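Vaginolysin (Gardnerella vaginalis, PDB 5IMY) probably binds cholesterol in host membranes and acts as a pore-forming toxin of the cholesterol-dependent cytolysin family. Local coordinates at residues S140-T143 against S144-G148; A280-E283 against A284-G288. All blocks are in the same frame, centred on the assembly; numbering follows the deposited sequence.

Interaction 1: S140-T143 against S144-G148; sequences SSVT and SAVNG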
loop_
_atom_site.group_PDB
_atom_site.type_symbol
_atom_site.label_atom_id
_atom_site.label_comp_id
_atom_site.label_asym_id
_atom_site.label_seq_id
_atom_site.Cartn_x
_atom_site.Cartn_y
_atom_site.Cartn_z
ATOM N N SER A 140 53.795 15.901 -12.402
ATOM C CA SER A 140 54.979 15.198 -11.920
ATOM C C SER A 140 55.673 15.960 -10.799
ATOM O O SER A 140 56.250 15.343 -9.897
ATOM C CB SER A 140 55.951 14.963 -13.075
ATOM O OG SER A 140 56.468 16.190 -13.562
ATOM N N SER A 141 55.631 17.293 -10.837
ATOM C CA SER A 141 56.285 18.085 -9.801
ATOM C C SER A 141 55.522 18.005 -8.487
ATOM O O SER A 141 56.125 18.003 -7.409
ATOM C CB SER A 141 56.416 19.539 -10.254
ATOM O OG SER A 141 56.997 20.337 -9.239
ATOM N N VAL A 142 54.193 17.948 -8.557
ATOM C CA VAL A 142 53.390 17.824 -7.346
ATOM C C VAL A 142 53.426 16.393 -6.824
ATOM O O VAL A 142 53.514 16.167 -5.611
ATOM C CB VAL A 142 51.953 18.303 -7.618
ATOM C CG1 VAL A 142 51.030 17.947 -6.459
ATOM C CG2 VAL A 142 51.943 19.810 -7.859
ATOM N N THR A 143 53.361 15.405 -7.719
ATOM C CA THR A 143 53.428 14.013 -7.287
ATOM C C THR A 143 54.750 13.730 -6.586
ATOM O O THR A 143 54.778 13.142 -5.499
ATOM C CB THR A 143 53.242 13.075 -8.483
ATOM O OG1 THR A 143 51.931 13.250 -9.033
ATOM C CG2 THR A 143 53.421 11.612 -8.066
ATOM N N SER A 144 55.861 14.141 -7.200
ATOM C CA SER A 144 57.164 13.956 -6.568
ATOM C C SER A 144 57.227 14.672 -5.225
ATOM O O SER A 144 57.782 14.139 -4.256
ATOM C CB SER A 144 58.270 14.451 -7.501
ATOM O OG SER A 144 59.360 14.984 -6.767
ATOM N N ALA A 145 56.659 15.877 -5.144
ATOM C CA ALA A 145 56.627 16.592 -3.872
ATOM C C ALA A 145 55.845 15.812 -2.823
ATOM O O ALA A 145 56.278 15.704 -1.670
ATOM C CB ALA A 145 56.027 17.984 -4.069
ATOM N N VAL A 146 54.689 15.263 -3.200
ATOM C CA VAL A 146 53.913 14.447 -2.268
ATOM C C VAL A 146 54.719 13.228 -1.844
ATOM O O VAL A 146 54.898 12.962 -0.649
ATOM C CB VAL A 146 52.567 14.045 -2.900
ATOM C CG1 VAL A 146 51.905 12.912 -2.115
ATOM C CG2 VAL A 146 51.641 15.247 -2.962
ATOM N N ASN A 147 55.220 12.465 -2.821
ATOM C CA ASN A 147 56.011 11.280 -2.512
ATOM C C ASN A 147 57.220 11.603 -1.646
ATOM O O ASN A 147 57.740 10.709 -0.970
ATOM C CB ASN A 147 56.460 10.598 -3.807
ATOM C CG ASN A 147 55.296 10.037 -4.605
ATOM O OD1 ASN A 147 54.186 9.897 -4.091
ATOM N ND2 ASN A 147 55.548 9.703 -5.865
ATOM N N GLY A 148 57.679 12.858 -1.647
ATOM C CA GLY A 148 58.793 13.236 -0.796
ATOM C C GLY A 148 58.389 13.525 0.633
ATOM O O GLY A 148 59.188 13.329 1.555
#
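Thr-143 and Asn-147 stand one turn apart near the start of a long helix, their side chains side by side and pointing the same way. The stretch illustrates how an i to i+4 ladder brings side chains of successive turns beside one another. Four backbone bonds form it. Ser-144 N reaches Ser-140 O, Ala-145 N reaches Ser-141 O, and Val-146 N reaches Val-142 O, at 2.8 to 3.2 Å. In the fourth, Asn-147 N meets Thr-143 O at 2.8 Å, almost perfectly straight with an N-H...O angle of 179°. Past this rung the amide of Gly-148 is shared weakly between Ser-144 O and Ala-145 O.

The polar side chains follow the same spacing. With its CG2 anti to the backbone N (chi1 of OG1 -64°), Thr-143 directs the methyl along the helix to Asn-147, where CG2 lies 3.6 Å from ND2. The hydroxyl takes the other direction: OG1 is hydrogen-bonded to Lys-139 O, one turn back, which fixes the rotation of the side chain. Asn-147 folds its amide beside its own backbone N, bringing CG to 3.3 Å from Thr-143 O.

Apolar contact is looser. Val-142 CG1 faces Val-146 CG2 at 4.5 Å, two buried valines forming an i, i+4 pair.

Within helix 139-158 this pair marks the inward side, since Val-142 packs on Tyr-90, Pro-91 and Pro-137 of neighbouring loops. Ser-141 and Ala-145 rest on Val-134 of strand 131-134, whereas Ser-144 and Asn-147 lie on the exposed side of the helix.

Interaction 2: A280-E283 against A284-G288; sequences AAVE and AAIKG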
loop_
_atom_site.group_PDB
_atom_site.type_symbol
_atom_site.label_atom_id
_atom_site.label_comp_id
_atom_site.label_asym_id
_atom_site.label_seq_id
_atom_site.Cartn_x
_atom_site.Cartn_y
_atom_site.Cartn_z
ATOM N N ALA A 280 18.447 -2.688 4.647
ATOM C CA ALA A 280 18.820 -2.485 6.042
ATOM C C ALA A 280 19.801 -3.548 6.518
ATOM O O ALA A 280 20.656 -3.267 7.366
ATOM C CB ALA A 280 17.573 -2.481 6.925
ATOM N N ALA A 281 19.702 -4.768 5.987
ATOM C CA ALA A 281 20.619 -5.829 6.389
ATOM C C ALA A 281 22.031 -5.548 5.889
ATOM O O ALA A 281 23.002 -5.661 6.644
ATOM C CB ALA A 281 20.121 -7.178 5.870
ATOM N N VAL A 282 22.167 -5.185 4.613
ATOM C CA VAL A 282 23.484 -4.878 4.062
ATOM C C VAL A 282 24.075 -3.660 4.759
ATOM O O VAL A 282 25.244 -3.657 5.162
ATOM C CB VAL A 282 23.390 -4.673 2.538
ATOM C CG1 VAL A 282 24.622 -3.940 1.996
ATOM C CG2 VAL A 282 23.228 -6.017 1.845
ATOM N N GLU A 283 23.273 -2.603 4.910
ATOM C CA GLU A 283 23.763 -1.395 5.563
ATOM C C GLU A 283 24.152 -1.676 7.011
ATOM O O GLU A 283 25.123 -1.105 7.522
ATOM C CB GLU A 283 22.700 -0.297 5.491
ATOM C CG GLU A 283 23.198 1.079 5.915
ATOM C CD GLU A 283 23.571 1.972 4.744
ATOM O OE1 GLU A 283 23.594 1.485 3.594
ATOM O OE2 GLU A 283 23.846 3.170 4.978
ATOM N N ALA A 284 23.406 -2.553 7.686
ATOM C CA ALA A 284 23.728 -2.887 9.071
ATOM C C ALA A 284 25.052 -3.634 9.164
ATOM O O ALA A 284 25.848 -3.385 10.078
ATOM C CB ALA A 284 22.600 -3.715 9.686
ATOM N N ALA A 285 25.307 -4.554 8.232
ATOM C CA ALA A 285 26.582 -5.263 8.219
ATOM C C ALA A 285 27.740 -4.298 8.000
ATOM O O ALA A 285 28.735 -4.326 8.732
ATOM C CB ALA A 285 26.567 -6.345 7.139
ATOM N N ILE A 286 27.626 -3.431 6.989
ATOM C CA ILE A 286 28.655 -2.424 6.734
ATOM C C ILE A 286 28.964 -1.642 8.004
ATOM O O ILE A 286 30.124 -1.323 8.289
ATOM C CB ILE A 286 28.210 -1.488 5.591
ATOM C CG1 ILE A 286 28.233 -2.233 4.254
ATOM C CG2 ILE A 286 29.098 -0.240 5.527
ATOM C CD1 ILE A 286 27.526 -1.495 3.136
ATOM N N LYS A 287 27.934 -1.317 8.780
ATOM C CA LYS A 287 28.091 -0.520 9.989
ATOM C C LYS A 287 28.604 -1.327 11.175
ATOM O O LYS A 287 28.664 -0.790 12.286
ATOM C CB LYS A 287 26.757 0.127 10.370
ATOM C CG LYS A 287 26.353 1.311 9.513
ATOM C CD LYS A 287 25.242 2.094 10.191
ATOM C CE LYS A 287 24.825 3.309 9.385
ATOM N NZ LYS A 287 23.723 2.989 8.446
ATOM N N GLY A 288 28.978 -2.586 10.974
ATOM C CA GLY A 288 29.259 -3.463 12.092
ATOM C C GLY A 288 27.962 -3.984 12.671
ATOM O O GLY A 288 27.184 -4.629 11.963
#
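Ala-284 takes up the helical ladder from Ala-280, its N lying 2.9 Å from Ala-280 O, and its methyl comes close to the same carbonyl, with CB 3.1 Å from Ala-280 O. The alanine methyls pack on specific neighbours, Ala-280 and Ala-281 on Phe-297, Ala-284 and Ala-285 on Ile-291. Ala-285 repeats the step, donating its N-H to Ala-281 O.

At Ile-286 the backbone bond to Val-282 O is nearly straight, 177° at the hydrogen. The side chain leans back over the same turn: CG1 passes 3.4 Å from Val-282 O, and CD1 ends 4.0 Å from Val-282 CG1, the two branched chains meeting at a slant.

Lys-287 is the first residue to leave helical geometry, yet its N still bonds to Glu-283 O at 3.1 Å. Its chain runs extended as far as CE and bends there (chi4 91°), turning NZ back to Glu-283. Glu-283, with CG anti to its own backbone N (chi1 -169°), sets that methylene 3.2 Å from NZ, CG lying nearer than the carboxylate. The salt bridge, NZ to OE2 at 3.5 Å, is accordingly weak as a hydrogen bond. An aromatic side chain of another protein chain adds a cation-pi interaction with Lys-287. The carboxylate has further weak partners, Tyr-169 at OE2 and Ser-171 at OE1, which may spread the buried negative charge. Gly-288 closes the turn, its N bonded to Ala-285 O at 2.8 Å; at its positive phi a CB would jam against Lys-287 O, which calls for glycine.

Ile-286 packs on Tyr-169 of strand 166-173 and on Val-212 and Phe-214 of strand 208-223, while Ala-281 and Ala-285 meet Leu-301 of helix 298-301.

How the interactions relate
Both interactions are one-turn contacts within a single helix, in series along the chain, and they do not touch: their centres lie 38 Å apart and their nearest atoms about 27 Å. Interaction 1 is peripheral, about 34 Å from the centre of the chain to its own centre, and no other chain of the assembly touches it. Interaction 2 is buried, about 10 Å from that centre, and borders a second protein. By comparison with relatives in the cytolysin family, helix 278-286 probably belongs to a region that unfolds into transmembrane strands when the pore forms, whereas helix 139-158 probably does not.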